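Local coordinates for protein DOA1 (Saccharomyces cerevisiae, PDB 3ODT) that probably binds ubiquitin through its WD40 beta-propeller domain, and in this way is thought to regulate the turnover of F-box proteins, at residues 124-129 and 136-141; 154-159 and 170-175; 205-210 and 219-224; 240-245 and 270-275; 246-251 and 262-267. All coordinates share one frame; numbering follows the deposited sequence.

Contact 1 (124-129 and 136-141)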
# COMPACT_ATOMS: atom_id res chain seq x y z
N LYS A 124 -15.76 -5.58 5.04
CA LYS A 124 -15.28 -6.34 6.22
C LYS A 124 -14.64 -7.66 5.86
O LYS A 124 -14.40 -8.45 6.71
CB LYS A 124 -16.38 -6.54 7.28
CG LYS A 124 -17.10 -5.27 7.61
CD LYS A 124 -18.15 -5.52 8.73
CE LYS A 124 -18.94 -4.24 8.95
NZ LYS A 124 -20.29 -4.53 9.48
N THR A 125 -14.35 -7.81 4.57
CA THR A 125 -13.63 -8.98 4.09
C THR A 125 -12.33 -8.62 3.40
O THR A 125 -12.10 -7.47 3.02
CB THR A 125 -14.48 -9.80 3.06
OG1 THR A 125 -14.46 -9.13 1.79
CG2 THR A 125 -15.91 -9.98 3.54
N ALA A 126 -11.46 -9.62 3.26
CA ALA A 126 -10.39 -9.58 2.27
C ALA A 126 -10.73 -10.70 1.31
O ALA A 126 -11.42 -11.68 1.69
CB ALA A 126 -9.05 -9.81 2.89
N LYS A 127 -10.27 -10.58 0.07
CA LYS A 127 -10.53 -11.61 -0.91
C LYS A 127 -9.23 -11.95 -1.59
O LYS A 127 -8.38 -11.09 -1.85
CB LYS A 127 -11.59 -11.15 -1.92
CG LYS A 127 -13.02 -11.22 -1.32
CD LYS A 127 -14.09 -10.59 -2.23
CE LYS A 127 -15.50 -10.87 -1.70
NZ LYS A 127 -15.73 -10.68 -0.25
N VAL A 128 -9.08 -13.23 -1.89
CA VAL A 128 -7.88 -13.74 -2.53
C VAL A 128 -8.27 -14.27 -3.90
O VAL A 128 -9.20 -15.09 -4.04
CB VAL A 128 -7.26 -14.89 -1.73
CG1 VAL A 128 -6.03 -15.50 -2.48
CG2 VAL A 128 -6.90 -14.43 -0.35
N TRP A 129 -7.57 -13.77 -4.92
CA TRP A 129 -7.92 -14.02 -6.32
C TRP A 129 -6.74 -14.61 -7.08
O TRP A 129 -5.60 -14.19 -6.89
CB TRP A 129 -8.33 -12.73 -7.01
CG TRP A 129 -9.15 -11.77 -6.24
CD1 TRP A 129 -8.71 -10.92 -5.27
CD2 TRP A 129 -10.56 -11.49 -6.40
NE1 TRP A 129 -9.74 -10.15 -4.82
CE2 TRP A 129 -10.89 -10.48 -5.47
CE3 TRP A 129 -11.57 -12.01 -7.20
CZ2 TRP A 129 -12.18 -9.96 -5.35
CZ3 TRP A 129 -12.87 -11.50 -7.07
CH2 TRP A 129 -13.15 -10.48 -6.14
N TYR A 136 -10.51 -17.47 -2.33
CA TYR A 136 -10.91 -17.43 -0.92
C TYR A 136 -11.55 -16.10 -0.55
O TYR A 136 -11.01 -15.02 -0.84
CB TYR A 136 -9.72 -17.68 0.02
CG TYR A 136 -8.91 -18.91 -0.30
CD1 TYR A 136 -9.43 -20.17 -0.15
CD2 TYR A 136 -7.59 -18.80 -0.66
CE1 TYR A 136 -8.69 -21.29 -0.42
CE2 TYR A 136 -6.82 -19.91 -0.92
CZ TYR A 136 -7.38 -21.15 -0.80
OH TYR A 136 -6.64 -22.26 -1.07
N ASN A 137 -12.69 -16.20 0.14
CA ASN A 137 -13.32 -15.08 0.80
C ASN A 137 -12.95 -15.12 2.29
O ASN A 137 -13.32 -16.07 3.00
CB ASN A 137 -14.83 -15.17 0.64
CG ASN A 137 -15.55 -14.01 1.26
OD1 ASN A 137 -15.04 -12.90 1.26
ND2 ASN A 137 -16.71 -14.27 1.83
N LEU A 138 -12.21 -14.14 2.75
CA LEU A 138 -11.74 -14.08 4.14
C LEU A 138 -12.71 -13.22 4.94
O LEU A 138 -12.57 -12.00 5.02
CB LEU A 138 -10.34 -13.49 4.20
CG LEU A 138 -9.28 -14.09 3.25
CD1 LEU A 138 -7.88 -13.59 3.57
CD2 LEU A 138 -9.28 -15.61 3.27
N GLN A 139 -13.69 -13.90 5.51
CA GLN A 139 -14.81 -13.31 6.21
C GLN A 139 -14.74 -13.72 7.69
O GLN A 139 -14.87 -14.90 8.03
CB GLN A 139 -16.12 -13.80 5.55
CG GLN A 139 -17.39 -13.02 5.95
CD GLN A 139 -18.58 -13.27 4.99
OE1 GLN A 139 -18.52 -12.91 3.81
NE2 GLN A 139 -19.65 -13.87 5.50
N ALA A 140 -14.50 -12.73 8.55
CA ALA A 140 -14.36 -12.95 9.98
C ALA A 140 -14.32 -11.63 10.76
O ALA A 140 -14.91 -11.52 11.83
CB ALA A 140 -13.12 -13.78 10.27
N HIS A 141 -13.62 -10.64 10.22
CA HIS A 141 -13.50 -9.35 10.89
C HIS A 141 -14.86 -8.69 11.08
O HIS A 141 -15.77 -8.88 10.26
CB HIS A 141 -12.61 -8.38 10.10
CG HIS A 141 -11.15 -8.66 10.23
ND1 HIS A 141 -10.45 -8.45 11.41
CD2 HIS A 141 -10.24 -9.09 9.33
CE1 HIS A 141 -9.19 -8.77 11.22
NE2 HIS A 141 -9.03 -9.16 9.97

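Contact 2 (154-159 and 170-175)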
# COMPACT_ATOMS: atom_id res chain seq x y z
N SER A 154 2.40 -20.46 -1.14
CA SER A 154 2.40 -21.92 -1.19
C SER A 154 1.63 -22.56 -0.02
O SER A 154 1.11 -23.66 -0.17
CB SER A 154 3.83 -22.45 -1.23
OG SER A 154 4.48 -22.27 0.01
N GLU A 155 1.56 -21.90 1.13
CA GLU A 155 0.79 -22.42 2.25
C GLU A 155 -0.61 -21.80 2.30
O GLU A 155 -1.38 -22.10 3.21
CB GLU A 155 1.49 -22.13 3.57
CG GLU A 155 2.85 -22.77 3.72
CD GLU A 155 3.49 -22.51 5.08
OE1 GLU A 155 3.00 -23.06 6.09
OE2 GLU A 155 4.47 -21.74 5.15
N ASN A 156 -0.91 -20.93 1.34
CA ASN A 156 -2.16 -20.18 1.35
C ASN A 156 -2.37 -19.48 2.67
O ASN A 156 -3.44 -19.58 3.26
CB ASN A 156 -3.34 -21.09 1.03
CG ASN A 156 -3.25 -21.66 -0.34
OD1 ASN A 156 -2.98 -20.95 -1.29
ND2 ASN A 156 -3.44 -22.96 -0.46
N LYS A 157 -1.35 -18.76 3.14
CA LYS A 157 -1.48 -18.00 4.37
C LYS A 157 -1.51 -16.52 4.07
O LYS A 157 -0.72 -16.03 3.27
CB LYS A 157 -0.32 -18.32 5.33
CG LYS A 157 -0.48 -19.67 5.99
CD LYS A 157 0.67 -19.97 6.97
CE LYS A 157 0.36 -21.20 7.81
NZ LYS A 157 1.48 -21.55 8.71
N PHE A 158 -2.45 -15.83 4.71
CA PHE A 158 -2.75 -14.44 4.44
C PHE A 158 -2.86 -13.71 5.76
O PHE A 158 -3.16 -14.32 6.81
CB PHE A 158 -4.07 -14.32 3.66
CG PHE A 158 -4.15 -15.29 2.51
CD1 PHE A 158 -3.33 -15.13 1.43
CD2 PHE A 158 -4.98 -16.40 2.55
CE1 PHE A 158 -3.35 -16.03 0.38
CE2 PHE A 158 -5.00 -17.31 1.53
CZ PHE A 158 -4.19 -17.11 0.43
N LEU A 159 -2.65 -12.41 5.72
CA LEU A 159 -2.70 -11.57 6.91
C LEU A 159 -3.59 -10.35 6.62
O LEU A 159 -3.46 -9.72 5.58
CB LEU A 159 -1.30 -11.10 7.27
CG LEU A 159 -1.08 -10.60 8.70
CD1 LEU A 159 -1.20 -11.72 9.74
CD2 LEU A 159 0.29 -9.93 8.79
N TRP A 170 -4.59 -16.15 8.37
CA TRP A 170 -5.53 -17.06 7.74
C TRP A 170 -4.76 -18.16 7.05
O TRP A 170 -3.65 -17.94 6.58
CB TRP A 170 -6.30 -16.31 6.64
CG TRP A 170 -7.02 -15.11 7.08
CD1 TRP A 170 -6.47 -13.90 7.40
CD2 TRP A 170 -8.43 -14.97 7.26
NE1 TRP A 170 -7.46 -13.02 7.77
CE2 TRP A 170 -8.67 -13.65 7.69
CE3 TRP A 170 -9.53 -15.83 7.08
CZ2 TRP A 170 -9.94 -13.16 7.93
CZ3 TRP A 170 -10.80 -15.33 7.33
CH2 TRP A 170 -10.99 -14.00 7.74
N GLN A 171 -5.37 -19.34 6.96
CA GLN A 171 -4.88 -20.36 6.05
C GLN A 171 -6.09 -20.81 5.25
O GLN A 171 -7.13 -21.16 5.80
CB GLN A 171 -4.21 -21.50 6.77
CG GLN A 171 -3.63 -22.54 5.82
CD GLN A 171 -2.58 -23.41 6.46
OE1 GLN A 171 -2.74 -23.89 7.60
NE2 GLN A 171 -1.50 -23.66 5.72
N ASN A 172 -5.97 -20.75 3.93
CA ASN A 172 -7.14 -20.93 3.07
C ASN A 172 -8.11 -19.78 3.30
O ASN A 172 -7.74 -18.61 3.18
CB ASN A 172 -7.82 -22.27 3.36
CG ASN A 172 -6.98 -23.46 2.92
OD1 ASN A 172 -6.16 -23.35 2.01
ND2 ASN A 172 -7.18 -24.59 3.58
N ASP A 173 -9.36 -20.10 3.65
CA ASP A 173 -10.31 -19.08 4.07
C ASP A 173 -10.70 -19.13 5.54
O ASP A 173 -11.73 -18.57 5.93
CB ASP A 173 -11.56 -19.13 3.19
CG ASP A 173 -12.32 -20.42 3.32
OD1 ASP A 173 -11.84 -21.33 4.01
OD2 ASP A 173 -13.41 -20.51 2.72
N LYS A 174 -9.84 -19.74 6.35
CA LYS A 174 -10.09 -19.83 7.79
C LYS A 174 -9.06 -19.05 8.60
O LYS A 174 -7.89 -19.08 8.34
CB LYS A 174 -10.10 -21.28 8.23
CG LYS A 174 -11.14 -22.08 7.44
CD LYS A 174 -11.35 -23.50 7.90
CE LYS A 174 -12.48 -24.17 7.09
NZ LYS A 174 -12.36 -23.93 5.62
N VAL A 175 -9.54 -18.36 9.63
CA VAL A 175 -8.63 -17.68 10.52
C VAL A 175 -7.97 -18.75 11.37
O VAL A 175 -8.66 -19.61 11.95
CB VAL A 175 -9.37 -16.73 11.46
CG1 VAL A 175 -8.40 -16.08 12.45
CG2 VAL A 175 -10.16 -15.69 10.67

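Contact 3 (205-210 and 219-224)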
# COMPACT_ATOMS: atom_id res chain seq x y z
N GLY A 205 -1.06 5.75 16.01
CA GLY A 205 0.18 6.46 15.78
C GLY A 205 1.42 5.60 15.81
O GLY A 205 2.50 6.11 15.63
N LEU A 206 1.27 4.29 15.98
CA LEU A 206 2.39 3.39 16.21
C LEU A 206 2.57 2.43 15.05
O LEU A 206 1.62 2.08 14.35
CB LEU A 206 2.20 2.58 17.52
CG LEU A 206 2.02 3.41 18.79
CD1 LEU A 206 1.66 2.57 20.01
CD2 LEU A 206 3.31 4.22 19.04
N ILE A 207 3.81 1.99 14.89
CA ILE A 207 4.20 0.89 14.03
C ILE A 207 4.82 -0.13 14.95
O ILE A 207 5.53 0.24 15.87
CB ILE A 207 5.26 1.34 13.02
CG1 ILE A 207 4.76 2.58 12.26
CG2 ILE A 207 5.63 0.19 12.11
CD1 ILE A 207 5.87 3.35 11.58
N LYS A 208 4.51 -1.39 14.75
CA LYS A 208 5.03 -2.46 15.59
C LYS A 208 5.51 -3.67 14.77
O LYS A 208 4.87 -4.06 13.78
CB LYS A 208 3.97 -2.91 16.60
CG LYS A 208 3.53 -1.81 17.51
CD LYS A 208 2.68 -2.28 18.69
CE LYS A 208 2.11 -1.11 19.43
NZ LYS A 208 1.47 -1.49 20.72
N LEU A 209 6.63 -4.25 15.20
CA LEU A 209 7.16 -5.49 14.66
C LEU A 209 6.67 -6.61 15.57
O LEU A 209 6.81 -6.54 16.79
CB LEU A 209 8.69 -5.42 14.68
CG LEU A 209 9.39 -6.71 14.29
CD1 LEU A 209 9.14 -7.08 12.83
CD2 LEU A 209 10.86 -6.55 14.54
N VAL A 210 6.06 -7.63 14.97
CA VAL A 210 5.36 -8.67 15.70
C VAL A 210 5.85 -10.06 15.27
O VAL A 210 6.03 -10.35 14.08
CB VAL A 210 3.83 -8.56 15.44
CG1 VAL A 210 3.05 -9.59 16.26
CG2 VAL A 210 3.33 -7.14 15.77
N ARG A 219 9.17 -4.90 18.74
CA ARG A 219 9.66 -3.54 18.68
C ARG A 219 8.52 -2.63 18.36
O ARG A 219 7.63 -2.99 17.59
CB ARG A 219 10.74 -3.42 17.61
CG ARG A 219 11.50 -2.06 17.60
CD ARG A 219 12.90 -2.15 16.92
NE ARG A 219 13.78 -3.07 17.65
CZ ARG A 219 14.08 -4.31 17.25
NH1 ARG A 219 13.61 -4.77 16.10
NH2 ARG A 219 14.85 -5.10 17.99
N THR A 220 8.55 -1.44 18.94
CA THR A 220 7.58 -0.40 18.67
C THR A 220 8.34 0.82 18.11
O THR A 220 9.38 1.21 18.64
CB THR A 220 6.80 -0.03 19.93
OG1 THR A 220 6.10 -1.17 20.42
CG2 THR A 220 5.81 1.04 19.65
N TYR A 221 7.82 1.39 17.03
CA TYR A 221 8.43 2.55 16.38
C TYR A 221 7.51 3.74 16.59
O TYR A 221 6.45 3.85 15.97
CB TYR A 221 8.64 2.26 14.88
CG TYR A 221 9.31 0.92 14.60
CD1 TYR A 221 8.55 -0.26 14.53
CD2 TYR A 221 10.68 0.82 14.36
CE1 TYR A 221 9.14 -1.49 14.29
CE2 TYR A 221 11.29 -0.42 14.13
CZ TYR A 221 10.49 -1.56 14.08
OH TYR A 221 11.07 -2.76 13.79
N GLU A 222 7.91 4.58 17.53
CA GLU A 222 7.11 5.70 18.01
C GLU A 222 7.58 7.03 17.44
O GLU A 222 8.77 7.32 17.40
CB GLU A 222 7.20 5.76 19.54
CG GLU A 222 6.38 6.85 20.20
CD GLU A 222 6.09 6.56 21.67
OE1 GLU A 222 6.85 5.76 22.28
OE2 GLU A 222 5.11 7.12 22.21
N GLY A 223 6.63 7.86 17.01
CA GLY A 223 6.96 9.21 16.59
C GLY A 223 5.88 9.88 15.76
O GLY A 223 5.71 11.09 15.86
N HIS A 224 5.15 9.14 14.94
CA HIS A 224 4.05 9.77 14.21
C HIS A 224 3.09 10.42 15.19
O HIS A 224 2.79 9.87 16.24
CB HIS A 224 3.30 8.77 13.35
CG HIS A 224 3.93 8.50 12.04
ND1 HIS A 224 3.92 9.43 11.02
CD2 HIS A 224 4.55 7.40 11.55
CE1 HIS A 224 4.53 8.91 9.97
NE2 HIS A 224 4.91 7.68 10.26

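Contact 4 (240-245 and 270-275)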
# COMPACT_ATOMS: atom_id res chain seq x y z
N VAL A 240 9.64 2.28 5.72
CA VAL A 240 9.12 3.59 5.36
C VAL A 240 7.64 3.66 5.74
O VAL A 240 6.88 2.72 5.48
CB VAL A 240 9.31 3.92 3.87
CG1 VAL A 240 8.56 2.97 2.99
CG2 VAL A 240 8.85 5.33 3.61
N SER A 241 7.27 4.72 6.42
CA SER A 241 5.89 4.92 6.84
C SER A 241 5.42 6.31 6.47
O SER A 241 6.24 7.21 6.23
CB SER A 241 5.78 4.75 8.35
OG SER A 241 6.50 5.75 9.07
N CYS A 242 4.12 6.50 6.46
CA CYS A 242 3.55 7.82 6.26
C CYS A 242 2.18 7.92 6.90
O CYS A 242 1.52 6.91 7.17
CB CYS A 242 3.45 8.14 4.77
SG CYS A 242 2.23 7.18 3.85
N GLY A 243 1.73 9.15 7.12
CA GLY A 243 0.41 9.31 7.69
C GLY A 243 -0.12 10.73 7.79
O GLY A 243 0.22 11.64 7.04
N GLU A 244 -1.01 10.86 8.75
CA GLU A 244 -1.86 12.00 8.90
C GLU A 244 -1.11 13.23 9.45
O GLU A 244 -1.58 14.36 9.33
CB GLU A 244 -3.06 11.59 9.76
CG GLU A 244 -4.14 12.66 9.97
CD GLU A 244 -4.64 13.28 8.68
OE1 GLU A 244 -4.89 12.55 7.70
OE2 GLU A 244 -4.82 14.52 8.67
N ASP A 245 0.08 13.01 10.00
CA ASP A 245 0.89 14.11 10.53
C ASP A 245 1.78 14.79 9.50
O ASP A 245 2.68 15.56 9.85
CB ASP A 245 1.72 13.65 11.71
CG ASP A 245 2.81 12.66 11.33
OD1 ASP A 245 2.90 12.33 10.12
OD2 ASP A 245 3.61 12.27 12.24
N TRP A 270 -1.05 9.66 2.17
CA TRP A 270 -1.84 8.44 2.10
C TRP A 270 -1.07 7.16 1.83
O TRP A 270 -1.49 6.08 2.26
CB TRP A 270 -2.94 8.57 1.05
CG TRP A 270 -3.91 9.63 1.37
CD1 TRP A 270 -4.13 10.78 0.68
CD2 TRP A 270 -4.81 9.63 2.47
NE1 TRP A 270 -5.11 11.52 1.30
CE2 TRP A 270 -5.55 10.83 2.41
CE3 TRP A 270 -5.05 8.75 3.52
CZ2 TRP A 270 -6.51 11.17 3.34
CZ3 TRP A 270 -6.04 9.07 4.45
CH2 TRP A 270 -6.73 10.29 4.37
N SER A 271 -0.01 7.27 1.04
CA SER A 271 0.61 6.06 0.52
C SER A 271 2.08 6.28 0.18
O SER A 271 2.50 7.36 -0.25
CB SER A 271 -0.13 5.64 -0.75
OG SER A 271 0.41 4.43 -1.29
N VAL A 272 2.86 5.24 0.45
CA VAL A 272 4.24 5.13 -0.02
C VAL A 272 4.46 3.78 -0.66
O VAL A 272 3.77 2.78 -0.35
CB VAL A 272 5.26 5.29 1.12
CG1 VAL A 272 5.29 6.74 1.61
CG2 VAL A 272 4.90 4.37 2.31
N ASP A 273 5.41 3.75 -1.59
CA ASP A 273 5.93 2.50 -2.12
C ASP A 273 7.40 2.73 -2.44
O ASP A 273 7.85 3.86 -2.50
CB ASP A 273 5.16 2.04 -3.35
CG ASP A 273 5.29 0.53 -3.61
OD1 ASP A 273 5.33 -0.22 -2.64
OD2 ASP A 273 5.34 0.10 -4.76
N CYS A 274 8.11 1.61 -2.60
CA CYS A 274 9.56 1.58 -2.79
C CYS A 274 9.96 0.97 -4.15
O CYS A 274 9.60 -0.17 -4.46
CB CYS A 274 10.23 0.78 -1.65
SG CYS A 274 9.89 1.43 0.05
N MSE A 275 10.69 1.74 -4.95
CA MSE A 275 11.35 1.21 -6.12
C MSE A 275 12.42 0.22 -5.72
O MSE A 275 12.93 0.23 -4.59
CB MSE A 275 12.02 2.33 -6.92
CG MSE A 275 11.30 2.72 -8.17
SE MSE A 275 12.02 4.39 -8.79
CE MSE A 275 10.72 5.45 -7.84

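Contact 5 (246-251 and 262-267)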
# COMPACT_ATOMS: atom_id res chain seq x y z
N ARG A 246 1.48 14.55 8.22
CA ARG A 246 2.14 15.19 7.08
C ARG A 246 3.55 14.67 6.83
O ARG A 246 4.30 15.27 6.06
CB ARG A 246 2.16 16.73 7.20
CG ARG A 246 0.84 17.32 7.67
CD ARG A 246 0.81 18.82 7.51
NE ARG A 246 1.67 19.56 8.43
CZ ARG A 246 2.77 20.23 8.09
NH1 ARG A 246 3.22 20.21 6.83
NH2 ARG A 246 3.44 20.91 9.01
N THR A 247 3.89 13.55 7.44
CA THR A 247 5.24 13.05 7.34
C THR A 247 5.35 11.70 6.62
O THR A 247 4.45 10.85 6.65
CB THR A 247 5.98 12.93 8.70
OG1 THR A 247 5.46 11.84 9.47
CG2 THR A 247 5.94 14.26 9.48
N VAL A 248 6.51 11.54 5.99
CA VAL A 248 7.07 10.26 5.56
C VAL A 248 8.25 10.02 6.48
O VAL A 248 9.08 10.92 6.67
CB VAL A 248 7.54 10.30 4.09
CG1 VAL A 248 8.20 8.98 3.72
CG2 VAL A 248 6.35 10.58 3.17
N ARG A 249 8.35 8.82 7.04
CA ARG A 249 9.41 8.55 7.99
C ARG A 249 10.16 7.31 7.59
O ARG A 249 9.57 6.36 7.07
CB ARG A 249 8.88 8.44 9.41
CG ARG A 249 8.24 9.73 9.86
CD ARG A 249 7.74 9.66 11.28
NE ARG A 249 7.00 10.87 11.65
CZ ARG A 249 7.17 11.57 12.75
NH1 ARG A 249 8.12 11.27 13.62
NH2 ARG A 249 6.38 12.62 12.96
N ILE A 250 11.46 7.29 7.87
CA ILE A 250 12.29 6.14 7.55
C ILE A 250 12.88 5.65 8.86
O ILE A 250 13.43 6.45 9.61
CB ILE A 250 13.40 6.51 6.55
CG1 ILE A 250 12.79 6.94 5.21
CG2 ILE A 250 14.32 5.31 6.28
CD1 ILE A 250 12.86 8.39 4.95
N TRP A 251 12.77 4.35 9.13
CA TRP A 251 13.19 3.76 10.41
C TRP A 251 14.14 2.56 10.21
O TRP A 251 14.04 1.80 9.24
CB TRP A 251 11.99 3.21 11.18
CG TRP A 251 10.77 4.05 11.24
CD1 TRP A 251 9.86 4.23 10.25
CD2 TRP A 251 10.28 4.80 12.37
NE1 TRP A 251 8.83 5.03 10.69
CE2 TRP A 251 9.07 5.40 11.98
CE3 TRP A 251 10.77 5.02 13.66
CZ2 TRP A 251 8.32 6.21 12.85
CZ3 TRP A 251 10.02 5.84 14.52
CH2 TRP A 251 8.81 6.41 14.11
N ILE A 262 10.49 13.37 6.83
CA ILE A 262 10.21 14.26 5.71
C ILE A 262 8.81 14.84 5.90
O ILE A 262 7.81 14.11 6.01
CB ILE A 262 10.24 13.50 4.37
CG1 ILE A 262 11.62 12.91 4.09
CG2 ILE A 262 9.87 14.41 3.21
CD1 ILE A 262 11.64 11.88 3.00
N THR A 263 8.74 16.15 6.01
CA THR A 263 7.50 16.83 6.25
C THR A 263 7.07 17.50 4.96
O THR A 263 7.84 18.20 4.33
CB THR A 263 7.63 17.86 7.35
OG1 THR A 263 8.04 17.21 8.56
CG2 THR A 263 6.29 18.55 7.59
N LEU A 264 5.84 17.22 4.55
CA LEU A 264 5.29 17.73 3.30
C LEU A 264 4.11 18.67 3.53
O LEU A 264 3.41 18.53 4.53
CB LEU A 264 4.82 16.56 2.46
CG LEU A 264 5.93 15.59 2.03
CD1 LEU A 264 5.35 14.42 1.30
CD2 LEU A 264 6.95 16.26 1.14
N PRO A 265 3.88 19.61 2.58
CA PRO A 265 2.80 20.59 2.72
C PRO A 265 1.46 20.01 2.23
O PRO A 265 0.82 20.54 1.32
CB PRO A 265 3.27 21.76 1.82
CG PRO A 265 4.05 21.07 0.72
CD PRO A 265 4.73 19.88 1.40
N ALA A 266 1.06 18.93 2.87
CA ALA A 266 -0.20 18.26 2.58
C ALA A 266 -0.80 17.79 3.88
O ALA A 266 -0.09 17.29 4.75
CB ALA A 266 0.07 17.07 1.67
N ILE A 267 -2.11 17.91 4.05
CA ILE A 267 -2.71 17.59 5.33
C ILE A 267 -2.62 16.09 5.66
O ILE A 267 -2.61 15.74 6.84
CB ILE A 267 -4.17 18.08 5.48
CG1 ILE A 267 -5.09 17.42 4.44
CG2 ILE A 267 -4.23 19.63 5.46
CD1 ILE A 267 -6.54 17.83 4.59

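Contact 1 (124-129 and 136-141)
K127 and N137 share a face of the sheet as a non-hydrogen-bonded pair, and their torsions bring the tips together: N137 swings CG to the side opposite its own N (chi1 -178°), while K127 keeps CG beside its N and bends only at the last torsion, chi4 45°. The two chains then run side by side, and K127 NZ reaches N137 OD1 at 2.8 Å. The ammonium stands well above the carbonyl plane, so the bond does not follow a lone pair. The same NZ also donates to T125 OG1, 2.9 Å away, and that hydroxyl is hydrogen-bonded to D123 as well; two oxygens thus fix the lysine tip. N137 ND2 continues the chain of polar groups to Q139 OE1.

On the other face, A126, V128 and L138, with the ring carbons of Y136, form an apolar layer. L138 CD1 lies 4.0 Å from A126 CB and 4.1 Å from V128 CG2, and V128 CB sits at the edge of the Y136 ring, 4.1 Å from CD2. F158 and W170 of the next sheet pack on L138. The backbone ladder supports the register, with V128 N to Y136 O at 2.8 Å and an N-H...O angle of 166°. Strands 125-129 and 136-139 run nearly antiparallel, the third and fourth strands of a four-stranded WD40 propeller blade.

Contact 2 (154-159 and 170-175)
K157 and Q171 face each other as an antiparallel non-hydrogen-bonded pair, and F158 and W170 follow as the hydrogen-bonded pair, W170 N lying 2.8 Å from F158 O. This is the hairpin of the second and third strands of a WD40 propeller blade; N156 and K157 form a G1 beta bulge against S152, and a type II' turn from Q171 to K174 leads into the fourth strand.

Q171 carries the polar side of the contact. Its CG lies anti to the backbone N (chi1 -177°), and the extended chain delivers NE2 to E155 O at 3.0 Å. The evidence for a well-formed bond is threefold: an N-H...O angle of 168°, a donor on a lone pair in the carbonyl plane, and an acceptor in the glutamine's amide plane. K157 runs at a slant to this amide, with CE 3.7 Å from Q171 NE2. A leucine in place of the glutamine would probably leave E155 O without this donor and the E155-N156 turn less firmly tied to the third strand.

On the opposite face, F158 and W170 pack through their CB atoms, while W170 NE1 is hydrogen-bonded to T160. V175 CG2 lies over one face of the indole, offset toward its rim, and the indole edge takes F158 O in its plane, 3.4 Å from CD1. At the edge of the phenylalanine ring, CE2 stands 3.5 Å from N172 O.

Contact 3 (205-210 and 219-224)
Y221 and I207 form the tight part of this strand pair, their side chains crossing at about a right angle. Y221 N donates to I207 O at 2.8 Å with an almost straight N-H...O angle of 176°, and the same carbonyl oxygen lies at the edge of the tyrosine ring, 3.3 Å from CD1. I207 CG2 approaches Y221 CD1 at 3.8 Å. Further out, L209 CB is 3.7 Å from Y221 OH, while R219 lays its CG over one face of the ring. Both R219 NH1 and the tyrosine hydroxyl reach K253 O, the arginine weakly. The backbone repeats one pattern in both hydrogen-bonded pairs: Y221 N to I207 O and L209 N to R219 O, the latter 2.9 Å, are short, and the return bond of each is weak.

The face of L206, K208, T220 and E222 is looser, and T220 and E222 are exposed. K208 runs alongside T220, CG 3.9 Å from OG1, and sends NZ to I182 O instead. L206 CD2 touches T220 CG2 at 4.1 Å.

Strands 206-210 and 219-222, antiparallel at 163°, are the third and fourth of their blade. Strand 197-202 flanks the inner one, and Y221 and H224 pack on the next blade, against strands 239-243 and 247-251 respectively.

Contact 4 (240-245 and 270-275)
C242 faces V272 between strands 240-243 and 270-274, and its side chain can be followed outward. CB first meets V272 CG1 at 3.9 Å. With chi1 at 69°, the sulfur lies between the backbone N and the carbonyl carbon, which directs SG at the facing strand: it stands 3.8 Å from V272 CG1 and 3.6 Å from S271 N, with no hydrogen bond in evidence.

V272 divides its two methyls between neighbours. CG1 serves the cysteine, while CG2 meets V240 CG1 tip to tip at 4.0 Å. At the far end, E244 approaches the W270 indole obliquely, but its OE1 is engaged by Y229 and S268.

The strands run antiparallel at 166°, yet their axes remain 6.4 Å apart and no hydrogen bond crosses, which distinguishes this from neighbouring strands paired within one sheet. They belong to consecutive propeller blades, and the contact lies near the centre of the chain. C230 and V248 add to the surroundings of C242, and V282 to those of V272. The chemistry is therefore mainly apolar: between these two segments, adhesion rests on the V240-V272 methyl contact and the C242 sulfur against V272, while polar links such as K232 to D273 tie the blades alongside.

Contact 5 (246-251 and 262-267)
R246 and T263 cross obliquely, the threonine CG2 over one face of the guanidinium and 3.6 Å from NH1. The arginine bends at chi3 (-71°), which turns its head back to the facing segment, and NH1 donates to L264 O at 2.9 Å. This bond is bent, with an N-H...O angle of 132°, and the donor stands well above the carbonyl plane. Nearer the backbone, R246 CG is 3.1 Å from A266 O, so the chain's aliphatic part lies against the loop after strand 262-263.

T247 passes T263 aslant, T247 CG2 lying 3.7 Å from T263 OG1. T247 OG1 accepts R249 NE at 2.8 Å, in the guanidinium plane, and is also bonded to D245 OD1. A valine in its place removes the hydroxyl, which would probably leave R249 NE and D245 OD1 without this mate and the guanidinium held mainly by its salt bridge to D245.

V248, I250 and I262 occupy the other face; I250 CD1 meets I262 CD1 at 4.2 Å. Backbone bonds secure the register, including L264 N to R246 O at 2.9 Å. In this third-to-fourth-strand hairpin of a WD40 blade, the backbone bonds and R246 NH1 to L264 O carry the polar grip across, and V248, I250 and I262 the apolar one.

In the fold
From the N terminus, contact 1 closes the outer hairpin of one blade, strands 125-130 and 133-139. Contact 2 follows in series, closing the hairpin of strands 157-162 and 167-171 in the next blade, and touches it, Y136 OH probably bonding to N172 OD1. Contact 3 closes the outer hairpin of the blade after that, its centre about 25 Å from that of contact 2. The loop spanned by contact 4 then encloses contact 5, which closes the hairpin of strands 247-251 and 258-263; 240-245 lies on the adjacent strand, whereas 270-275 starts the last blade. H224 joins contact 3 to contact 4 through S241. Contacts 1, 2, 3 and 5 thus bind strands within blades, and contact 4 binds blade to blade.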